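Local coordinates for protein 6-phospho-beta-glucosidase BglT (Thermotoga maritima, PDB 1UP7) that hydrolyses cellobiose 6'-phosphate to glucose 6-phosphate and glucose, using NAD+ and a manganese ion as cofactors, at residues L101-F112 and A383-P394; L238-L248 and D354-V364. All blocks are in the same frame, centred on the assembly; numbering follows the deposited sequence.

Overall arrangement
Both contacts lead from the bound glucose 6-phosphate into the helical body of the C-terminal domain. In interaction 1 the loop carrying Glu105, which bonds to both the sugar and NAD, and the start of helix 109-131 pack on the end of helix 380-389 and the turn after it; in interaction 2 the segment carrying the proton acceptor Tyr243 rests on helix 355-376, the preceding helix in the chain. Their centres lie about 15 Å apart, and they touch directly: Thr107 OG1 is 3.2 Å from Tyr243 CD2, and His390 CE1 is 3.4 Å from Tyr247 OH. The second subunit reaches both, and a salt bridge between Lys385 of one copy and Asp354 of the other ties the two regions across the interface.

Interaction 1 (L101-F112 and A383-P394). With G6P (6-O-phosphono-alpha-D-glucopyranose), chain J; NAD (nicotinamide-adenine-dinucleotide), chain I.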
# COMPACT_ATOMS: atom_id res chain seq x y z
N LEU A 101 15.58 -8.02 33.69
CA LEU A 101 15.02 -7.21 32.61
C LEU A 101 15.38 -5.75 32.84
O LEU A 101 15.50 -5.32 33.99
CB LEU A 101 13.51 -7.35 32.62
CG LEU A 101 12.80 -8.41 31.74
CD1 LEU A 101 13.71 -9.42 30.98
CD2 LEU A 101 11.62 -9.10 32.46
N ILE A 102 15.53 -5.00 31.74
CA ILE A 102 15.73 -3.57 31.80
C ILE A 102 14.57 -2.90 32.54
O ILE A 102 13.38 -3.14 32.25
CB ILE A 102 15.84 -2.99 30.38
CG1 ILE A 102 17.16 -3.43 29.72
CG2 ILE A 102 15.68 -1.44 30.45
CD1 ILE A 102 18.32 -2.90 30.44
N GLY A 103 14.91 -2.10 33.54
CA GLY A 103 13.91 -1.24 34.18
C GLY A 103 14.19 0.22 33.88
O GLY A 103 15.21 0.77 34.31
N GLN A 104 13.29 0.84 33.14
CA GLN A 104 13.48 2.20 32.64
C GLN A 104 12.15 2.95 32.53
O GLN A 104 11.11 2.37 32.22
CB GLN A 104 14.23 2.15 31.30
CG GLN A 104 15.17 3.36 31.05
CD GLN A 104 14.36 4.55 30.48
OE1 GLN A 104 13.33 4.36 29.81
NE2 GLN A 104 14.81 5.74 30.77
N GLU A 105 12.18 4.24 32.80
CA GLU A 105 10.98 5.08 32.76
C GLU A 105 10.06 4.90 31.52
O GLU A 105 8.82 4.79 31.68
CB GLU A 105 11.37 6.56 32.97
CG GLU A 105 10.19 7.53 32.86
CD GLU A 105 10.57 8.96 32.53
OE1 GLU A 105 11.52 9.20 31.73
OE2 GLU A 105 9.90 9.88 33.06
N THR A 106 10.65 4.87 30.31
CA THR A 106 9.89 4.89 29.06
C THR A 106 10.10 3.68 28.17
O THR A 106 9.36 3.49 27.23
CB THR A 106 10.22 6.17 28.24
OG1 THR A 106 11.60 6.13 27.77
CG2 THR A 106 10.26 7.41 29.16
N THR A 107 11.13 2.89 28.45
CA THR A 107 11.57 1.85 27.54
C THR A 107 11.35 0.47 28.11
O THR A 107 11.85 0.17 29.17
CB THR A 107 13.09 2.01 27.29
OG1 THR A 107 13.35 3.35 26.83
CG2 THR A 107 13.51 1.10 26.14
N GLY A 108 10.68 -0.40 27.37
CA GLY A 108 10.54 -1.78 27.78
C GLY A 108 9.44 -1.90 28.81
O GLY A 108 8.46 -1.15 28.79
N VAL A 109 9.62 -2.82 29.74
CA VAL A 109 8.57 -3.19 30.71
C VAL A 109 8.08 -1.98 31.53
O VAL A 109 6.88 -1.82 31.74
CB VAL A 109 9.01 -4.36 31.63
CG1 VAL A 109 7.92 -4.69 32.75
CG2 VAL A 109 9.31 -5.61 30.80
N GLY A 110 9.00 -1.14 31.97
CA GLY A 110 8.69 0.13 32.58
C GLY A 110 7.79 1.04 31.77
O GLY A 110 6.87 1.65 32.32
N GLY A 111 8.04 1.11 30.46
CA GLY A 111 7.20 1.88 29.56
C GLY A 111 5.80 1.28 29.46
O GLY A 111 4.81 2.00 29.29
N PHE A 112 5.72 -0.04 29.55
CA PHE A 112 4.47 -0.79 29.46
C PHE A 112 3.57 -0.46 30.66
O PHE A 112 2.37 -0.17 30.49
CB PHE A 112 4.79 -2.28 29.41
CG PHE A 112 3.59 -3.19 29.57
CD1 PHE A 112 2.78 -3.51 28.47
CD2 PHE A 112 3.32 -3.79 30.81
CE1 PHE A 112 1.72 -4.38 28.61
CE2 PHE A 112 2.26 -4.67 30.96
CZ PHE A 112 1.45 -4.97 29.87
N ALA A 383 -2.62 -8.58 27.77
CA ALA A 383 -1.48 -7.86 28.34
C ALA A 383 -0.24 -8.75 28.39
O ALA A 383 0.87 -8.30 28.09
CB ALA A 383 -1.82 -7.30 29.72
N LEU A 384 -0.44 -10.02 28.74
CA LEU A 384 0.64 -11.02 28.68
C LEU A 384 1.23 -11.10 27.26
O LEU A 384 2.43 -11.10 27.08
CB LEU A 384 0.07 -12.39 29.04
CG LEU A 384 0.64 -13.28 30.12
CD1 LEU A 384 1.30 -12.53 31.31
CD2 LEU A 384 -0.49 -14.24 30.58
N LYS A 385 0.35 -11.16 26.27
CA LYS A 385 0.73 -11.18 24.89
C LYS A 385 1.50 -9.91 24.50
O LYS A 385 2.53 -10.02 23.81
CB LYS A 385 -0.51 -11.36 24.00
CG LYS A 385 -0.28 -11.51 22.52
CD LYS A 385 -1.67 -11.58 21.87
CE LYS A 385 -1.53 -11.74 20.37
NZ LYS A 385 -2.79 -11.91 19.68
N ALA A 386 1.05 -8.74 24.94
CA ALA A 386 1.79 -7.49 24.67
C ALA A 386 3.18 -7.53 25.30
O ALA A 386 4.20 -7.22 24.66
CB ALA A 386 1.05 -6.27 25.14
N LEU A 387 3.22 -7.96 26.56
CA LEU A 387 4.45 -7.99 27.32
C LEU A 387 5.49 -8.91 26.67
O LEU A 387 6.68 -8.55 26.54
CB LEU A 387 4.11 -8.40 28.74
CG LEU A 387 4.99 -8.07 29.92
CD1 LEU A 387 5.54 -6.60 29.97
CD2 LEU A 387 4.22 -8.44 31.21
N LEU A 388 5.05 -10.09 26.21
CA LEU A 388 5.94 -11.02 25.48
C LEU A 388 6.43 -10.51 24.15
O LEU A 388 7.47 -10.98 23.67
CB LEU A 388 5.23 -12.33 25.22
CG LEU A 388 4.97 -13.27 26.39
CD1 LEU A 388 4.10 -14.38 25.86
CD2 LEU A 388 6.32 -13.79 26.94
N SER A 389 5.70 -9.58 23.53
CA SER A 389 6.09 -9.07 22.21
C SER A 389 7.22 -8.04 22.24
O SER A 389 7.84 -7.76 21.22
CB SER A 389 4.87 -8.47 21.47
OG SER A 389 4.46 -7.22 22.06
N HIS A 390 7.48 -7.44 23.39
CA HIS A 390 8.43 -6.35 23.45
C HIS A 390 9.84 -6.92 23.37
O HIS A 390 10.15 -7.85 24.14
CB HIS A 390 8.29 -5.53 24.73
CG HIS A 390 9.05 -4.25 24.69
ND1 HIS A 390 10.43 -4.20 24.65
CD2 HIS A 390 8.63 -2.96 24.59
CE1 HIS A 390 10.82 -2.94 24.54
NE2 HIS A 390 9.75 -2.17 24.52
N PRO A 391 10.71 -6.38 22.50
CA PRO A 391 12.08 -6.88 22.40
C PRO A 391 12.78 -6.97 23.75
O PRO A 391 13.69 -7.76 23.89
CB PRO A 391 12.79 -5.85 21.50
CG PRO A 391 11.66 -5.28 20.62
CD PRO A 391 10.44 -5.28 21.53
N LEU A 392 12.35 -6.16 24.73
CA LEU A 392 12.99 -6.13 26.05
C LEU A 392 12.08 -6.70 27.14
O LEU A 392 12.38 -6.57 28.33
CB LEU A 392 13.41 -4.70 26.42
CG LEU A 392 14.48 -4.02 25.53
CD1 LEU A 392 14.52 -2.50 25.81
CD2 LEU A 392 15.85 -4.61 25.77
N GLY A 393 10.99 -7.36 26.71
CA GLY A 393 10.10 -8.03 27.63
C GLY A 393 10.58 -9.36 28.19
O GLY A 393 11.68 -9.81 27.89
N PRO A 394 9.76 -9.99 29.02
CA PRO A 394 10.12 -11.25 29.69
C PRO A 394 10.15 -12.46 28.74
O PRO A 394 9.44 -12.50 27.75
CB PRO A 394 8.96 -11.43 30.68
CG PRO A 394 7.81 -10.74 30.02
CD PRO A 394 8.42 -9.52 29.42
C1 G6P J . 15.39 12.65 28.33
C2 G6P J . 14.17 12.05 27.59
C3 G6P J . 12.89 12.38 28.36
C4 G6P J . 13.01 11.73 29.73
C5 G6P J . 14.20 12.39 30.46
C6 G6P J . 14.40 11.75 31.83
O1 G6P J . 16.67 12.36 27.72
O2 G6P J . 14.02 12.53 26.25
O3 G6P J . 11.70 11.95 27.68
O4 G6P J . 11.78 11.82 30.44
O5 G6P J . 15.43 12.25 29.72
O6 G6P J . 14.91 12.69 32.76
P G6P J . 14.66 12.50 34.34
O1P G6P J . 15.16 13.77 35.00
O2P G6P J . 15.39 11.33 34.98
O3P G6P J . 13.18 12.36 34.54
PA NAD I . 6.25 15.06 37.89
O1A NAD I . 6.26 13.89 38.80
O2A NAD I . 6.79 16.37 38.49
O5B NAD I . 4.69 15.23 37.47
C5B NAD I . 4.23 16.47 37.00
C4B NAD I . 2.96 16.86 37.73
O4B NAD I . 1.86 16.05 37.30
C3B NAD I . 3.01 16.73 39.25
O3B NAD I . 2.84 18.03 39.80
C2B NAD I . 1.84 15.82 39.61
O2B NAD I . 1.17 16.25 40.78
C1B NAD I . 0.94 16.02 38.40
N9A NAD I . -0.03 14.96 38.16
C8A NAD I . 0.06 13.60 38.38
N7A NAD I . -1.10 13.06 37.95
C5A NAD I . -1.89 14.01 37.42
C6A NAD I . -3.16 14.00 36.86
N6A NAD I . -3.87 12.88 36.74
N1A NAD I . -3.72 15.20 36.43
C2A NAD I . -3.02 16.39 36.57
N3A NAD I . -1.78 16.38 37.15
C4A NAD I . -1.23 15.22 37.56
O3 NAD I . 7.11 14.62 36.61
PN NAD I . 7.83 15.54 35.52
O1N NAD I . 9.26 15.15 35.63
O2N NAD I . 7.45 16.93 35.58
O5D NAD I . 7.23 15.04 34.12
C5D NAD I . 5.85 14.84 33.86
C4D NAD I . 5.73 13.95 32.62
O4D NAD I . 6.31 14.54 31.45
C3D NAD I . 6.43 12.62 32.79
O3D NAD I . 5.59 11.67 32.22
C2D NAD I . 7.73 12.75 32.00
O2D NAD I . 8.24 11.54 31.48
C1D NAD I . 7.40 13.77 30.93
N1N NAD I . 8.48 14.75 30.81
C2N NAD I . 8.09 16.07 30.91
C3N NAD I . 9.00 17.09 30.82
C7N NAD I . 8.50 18.51 30.96
O7N NAD I . 8.92 19.56 30.09
N7N NAD I . 7.62 18.78 31.93
C4N NAD I . 10.34 16.75 30.62
C5N NAD I . 10.76 15.41 30.51
C6N NAD I . 9.80 14.40 30.61
O HOH W 1 15.06 -6.29 29.29
O HOH W 2 12.15 -4.11 29.81
O HOH W 3 9.55 0.67 24.68
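Phe112 turns one ring face to Leu387, whose CD1 methyl sits 3.9 Å from the ring centroid, a CH-pi contact in which the two side chains meet at about a right angle. With its CG anti to the backbone N (chi1 169°), the ring reaches helix 380-389, where Phe112 CE1 lies 4.0 Å from Ala386 CB. Val109 CG2 packs against the same Leu387 methyl. At the N-cap of helix 109-131, Gly108 CA lies over the His390 imidazole, 3.6 Å from its centroid. That ring is held at both nitrogens: Leu392 N donates to His390 ND1 in the ring plane (2.7 Å), and a water joins NE2 to Gly108 N. Beyond it, Leu392 CD1 meets Thr107 CG2 at 3.8 Å, while Leu101 CD2 lies against Pro394. Two further waters bridge Leu392 O to Ile102, one at its N and one at its O; the second of these waters also accepts from Val109 N. On the far side of the loop, Glu105 OE1 accepts from O4 of glucose 6-phosphate (2.9 Å) and OE2 from O2D of NAD (2.8 Å). With no clear direct hydrogen bond between the segments, cohesion of the Rossmann-type and C-terminal domains here must rest on apolar contacts and water-mediated backbone bonds.

Interaction 2 (L238-L248 and D354-V364); sequences LIVNPYLRYYL and DHFALSFIHAV. With G6P (6-O-phosphono-alpha-D-glucopyranose), chain J.
Leu244 and Phe360 meet where Leu244 and the short helix 245-248, which follow an Asx turn, pack on helix 355-376, within the C-terminal domain of this family 4 glycosidase. Phe360 gathers the ring contacts. The CD1 methyl of Leu244 stands almost squarely over the Phe360 ring, 4.0 Å from its centroid and 5° off the normal. Phe360 also directs an edge toward the face of Tyr247 in an offset edge-to-face pair, planes at 75° and centroids 5.8 Å apart; its CG is anti to the carbonyl carbon (chi1 -61°), which carries the ring toward helix 245-248. Leu248 CD2 approaches the rim of the same ring near its plane, 3.7 Å from Phe360 CZ.

Apolar packing extends the seam in both directions. Leu248 also touches Phe356 CZ, and Leu238 CD1 touches both Phe356 CD2 and Ala357 CB, while at the other end Val364 CG2 lies 4.2 Å from Tyr247 CE2.

No hydrogen bond crosses between the segments; the polar groups bond within their own segment or to the neighbouring subunit. Asp354 OD1 caps the helix by accepting from Phe356 N, and its OD2 forms a salt bridge to Lys385 of the second subunit. In the Asx turn, Asn241 OD1 takes the Tyr243 N-H on an in-plane lone pair. The turn ends at the proton acceptor Tyr243, whose OH lies 3.3 Å from C2 of glucose 6-phosphate.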
# COMPACT_ATOMS: atom_id res chain seq x y z
N LEU A 238 23.95 5.25 10.82
CA LEU A 238 22.81 6.00 11.33
C LEU A 238 23.24 6.62 12.66
O LEU A 238 23.98 6.01 13.47
CB LEU A 238 21.58 5.10 11.62
CG LEU A 238 20.85 4.32 10.52
CD1 LEU A 238 19.74 3.41 11.10
CD2 LEU A 238 20.26 5.29 9.50
N ILE A 239 22.79 7.85 12.91
CA ILE A 239 22.98 8.40 14.23
C ILE A 239 21.76 7.98 15.02
O ILE A 239 20.63 8.18 14.60
CB ILE A 239 23.16 9.95 14.25
CG1 ILE A 239 24.44 10.37 13.54
CG2 ILE A 239 23.19 10.49 15.69
CD1 ILE A 239 24.29 11.59 12.74
N VAL A 240 21.99 7.37 16.16
CA VAL A 240 20.97 6.64 16.87
C VAL A 240 20.54 7.38 18.15
O VAL A 240 21.33 7.97 18.85
CB VAL A 240 21.47 5.20 17.16
CG1 VAL A 240 22.38 5.10 18.44
CG2 VAL A 240 20.32 4.30 17.27
N ASN A 241 19.25 7.39 18.43
CA ASN A 241 18.76 7.88 19.74
C ASN A 241 19.50 7.13 20.86
O ASN A 241 19.65 5.93 20.81
CB ASN A 241 17.25 7.67 19.83
CG ASN A 241 16.58 8.36 21.06
OD1 ASN A 241 16.95 8.12 22.22
ND2 ASN A 241 15.57 9.18 20.79
N PRO A 242 19.98 7.84 21.87
CA PRO A 242 20.77 7.21 22.96
C PRO A 242 20.00 6.10 23.68
O PRO A 242 20.61 5.19 24.22
CB PRO A 242 21.04 8.37 23.95
CG PRO A 242 20.75 9.65 23.19
CD PRO A 242 19.77 9.29 22.07
N TYR A 243 18.68 6.16 23.61
CA TYR A 243 17.83 5.11 24.18
C TYR A 243 17.99 3.76 23.51
O TYR A 243 17.55 2.75 24.08
CB TYR A 243 16.37 5.51 24.09
CG TYR A 243 15.93 6.43 25.21
CD1 TYR A 243 16.22 7.81 25.17
CD2 TYR A 243 15.21 5.92 26.30
CE1 TYR A 243 15.81 8.65 26.22
CE2 TYR A 243 14.81 6.74 27.35
CZ TYR A 243 15.09 8.09 27.30
OH TYR A 243 14.69 8.90 28.35
N LEU A 244 18.60 3.74 22.33
CA LEU A 244 18.86 2.50 21.63
C LEU A 244 19.85 1.66 22.43
O LEU A 244 19.93 0.48 22.23
CB LEU A 244 19.35 2.72 20.19
CG LEU A 244 18.31 2.53 19.09
CD1 LEU A 244 17.44 1.22 19.23
CD2 LEU A 244 17.39 3.76 19.01
N ARG A 245 20.58 2.30 23.33
CA ARG A 245 21.55 1.60 24.17
C ARG A 245 20.88 0.46 24.94
O ARG A 245 21.51 -0.56 25.19
CB ARG A 245 22.16 2.54 25.21
CG ARG A 245 23.37 3.33 24.76
CD ARG A 245 23.79 4.38 25.83
NE ARG A 245 22.56 4.88 26.46
CZ ARG A 245 22.48 5.50 27.63
NH1 ARG A 245 23.57 5.69 28.37
NH2 ARG A 245 21.28 5.92 28.07
N TYR A 246 19.62 0.64 25.32
CA TYR A 246 18.88 -0.36 26.11
C TYR A 246 18.59 -1.61 25.31
O TYR A 246 18.51 -2.68 25.89
CB TYR A 246 17.57 0.19 26.70
CG TYR A 246 17.79 1.33 27.66
CD1 TYR A 246 18.28 1.10 28.94
CD2 TYR A 246 17.54 2.65 27.28
CE1 TYR A 246 18.52 2.15 29.83
CE2 TYR A 246 17.78 3.72 28.14
CZ TYR A 246 18.28 3.46 29.41
OH TYR A 246 18.52 4.52 30.27
N TYR A 247 18.46 -1.45 24.00
CA TYR A 247 18.27 -2.55 23.09
C TYR A 247 19.58 -3.18 22.68
O TYR A 247 19.71 -4.38 22.82
CB TYR A 247 17.54 -2.06 21.86
CG TYR A 247 16.14 -1.65 22.14
CD1 TYR A 247 15.86 -0.36 22.60
CD2 TYR A 247 15.09 -2.52 21.91
CE1 TYR A 247 14.58 0.04 22.85
CE2 TYR A 247 13.77 -2.12 22.13
CZ TYR A 247 13.53 -0.84 22.61
OH TYR A 247 12.26 -0.42 22.84
N LEU A 248 20.56 -2.37 22.23
CA LEU A 248 21.76 -2.88 21.59
C LEU A 248 22.92 -3.11 22.57
O LEU A 248 23.91 -3.78 22.26
CB LEU A 248 22.18 -1.94 20.47
CG LEU A 248 21.22 -1.98 19.29
CD1 LEU A 248 21.39 -0.65 18.63
CD2 LEU A 248 21.50 -3.15 18.32
N ASP A 354 15.85 2.89 6.55
CA ASP A 354 16.89 1.87 6.61
C ASP A 354 16.34 0.59 7.31
O ASP A 354 15.67 0.69 8.34
CB ASP A 354 18.07 2.49 7.39
CG ASP A 354 19.29 1.58 7.50
OD1 ASP A 354 19.21 0.59 8.25
OD2 ASP A 354 20.36 1.78 6.89
N HIS A 355 16.65 -0.59 6.77
CA HIS A 355 16.12 -1.86 7.32
C HIS A 355 16.48 -2.03 8.78
O HIS A 355 15.69 -2.58 9.54
CB HIS A 355 16.60 -3.08 6.52
CG HIS A 355 16.21 -3.05 5.08
ND1 HIS A 355 17.09 -3.34 4.06
CD2 HIS A 355 15.03 -2.75 4.48
CE1 HIS A 355 16.48 -3.21 2.90
NE2 HIS A 355 15.23 -2.87 3.13
N PHE A 356 17.66 -1.55 9.17
CA PHE A 356 18.13 -1.66 10.56
C PHE A 356 17.20 -0.89 11.47
O PHE A 356 16.76 -1.38 12.51
CB PHE A 356 19.54 -1.08 10.70
CG PHE A 356 20.14 -1.21 12.08
CD1 PHE A 356 20.85 -2.35 12.44
CD2 PHE A 356 20.00 -0.18 13.02
CE1 PHE A 356 21.44 -2.46 13.70
CE2 PHE A 356 20.57 -0.30 14.29
CZ PHE A 356 21.30 -1.45 14.63
N ALA A 357 16.90 0.33 11.08
CA ALA A 357 15.89 1.12 11.80
C ALA A 357 14.49 0.46 11.78
O ALA A 357 13.80 0.44 12.80
CB ALA A 357 15.83 2.54 11.27
N LEU A 358 14.06 -0.07 10.64
CA LEU A 358 12.74 -0.71 10.55
C LEU A 358 12.63 -1.94 11.48
O LEU A 358 11.58 -2.18 12.04
CB LEU A 358 12.41 -1.07 9.10
CG LEU A 358 11.61 0.00 8.35
CD1 LEU A 358 12.24 1.39 8.44
CD2 LEU A 358 11.35 -0.39 6.89
N SER A 359 13.72 -2.69 11.68
CA SER A 359 13.66 -3.85 12.54
C SER A 359 13.16 -3.43 13.92
O SER A 359 12.30 -4.11 14.51
CB SER A 359 14.99 -4.57 12.66
OG SER A 359 15.98 -3.76 13.29
N PHE A 360 13.68 -2.31 14.43
CA PHE A 360 13.19 -1.82 15.72
C PHE A 360 11.80 -1.18 15.64
O PHE A 360 10.95 -1.49 16.46
CB PHE A 360 14.16 -0.84 16.38
CG PHE A 360 15.51 -1.45 16.68
CD1 PHE A 360 15.69 -2.26 17.80
CD2 PHE A 360 16.58 -1.21 15.84
CE1 PHE A 360 16.93 -2.82 18.07
CE2 PHE A 360 17.82 -1.76 16.10
CZ PHE A 360 17.99 -2.57 17.21
N ILE A 361 11.57 -0.31 14.66
CA ILE A 361 10.32 0.41 14.59
C ILE A 361 9.11 -0.54 14.49
O ILE A 361 8.11 -0.35 15.21
CB ILE A 361 10.31 1.42 13.42
CG1 ILE A 361 11.44 2.48 13.58
CG2 ILE A 361 8.92 2.02 13.24
CD1 ILE A 361 11.68 3.32 12.32
N HIS A 362 9.19 -1.53 13.59
CA HIS A 362 8.10 -2.47 13.40
C HIS A 362 7.84 -3.22 14.73
O HIS A 362 6.71 -3.30 15.19
CB HIS A 362 8.45 -3.50 12.31
CG HIS A 362 8.23 -3.03 10.91
ND1 HIS A 362 7.01 -2.54 10.46
CD2 HIS A 362 9.05 -3.03 9.83
CE1 HIS A 362 7.10 -2.25 9.18
NE2 HIS A 362 8.32 -2.55 8.77
N ALA A 363 8.88 -3.77 15.35
CA ALA A 363 8.68 -4.62 16.53
C ALA A 363 8.04 -3.82 17.69
O ALA A 363 7.10 -4.27 18.35
CB ALA A 363 10.06 -5.27 17.01
N VAL A 364 8.55 -2.62 17.91
CA VAL A 364 8.00 -1.82 18.98
C VAL A 364 6.61 -1.30 18.63
O VAL A 364 5.74 -1.23 19.51
CB VAL A 364 8.97 -0.71 19.36
CG1 VAL A 364 8.34 0.25 20.37
CG2 VAL A 364 10.26 -1.35 19.95
C1 G6P J . 15.39 12.65 28.33
C2 G6P J . 14.17 12.05 27.59
C3 G6P J . 12.89 12.38 28.36
C4 G6P J . 13.01 11.73 29.73
C5 G6P J . 14.20 12.39 30.46
C6 G6P J . 14.40 11.75 31.83
O1 G6P J . 16.67 12.36 27.72
O2 G6P J . 14.02 12.53 26.25
O3 G6P J . 11.70 11.95 27.68
O4 G6P J . 11.78 11.82 30.44
O5 G6P J . 15.43 12.25 29.72
O6 G6P J . 14.91 12.69 32.76
P G6P J . 14.66 12.50 34.34
O1P G6P J . 15.16 13.77 35.00
O2P G6P J . 15.39 11.33 34.98
O3P G6P J . 13.18 12.36 34.54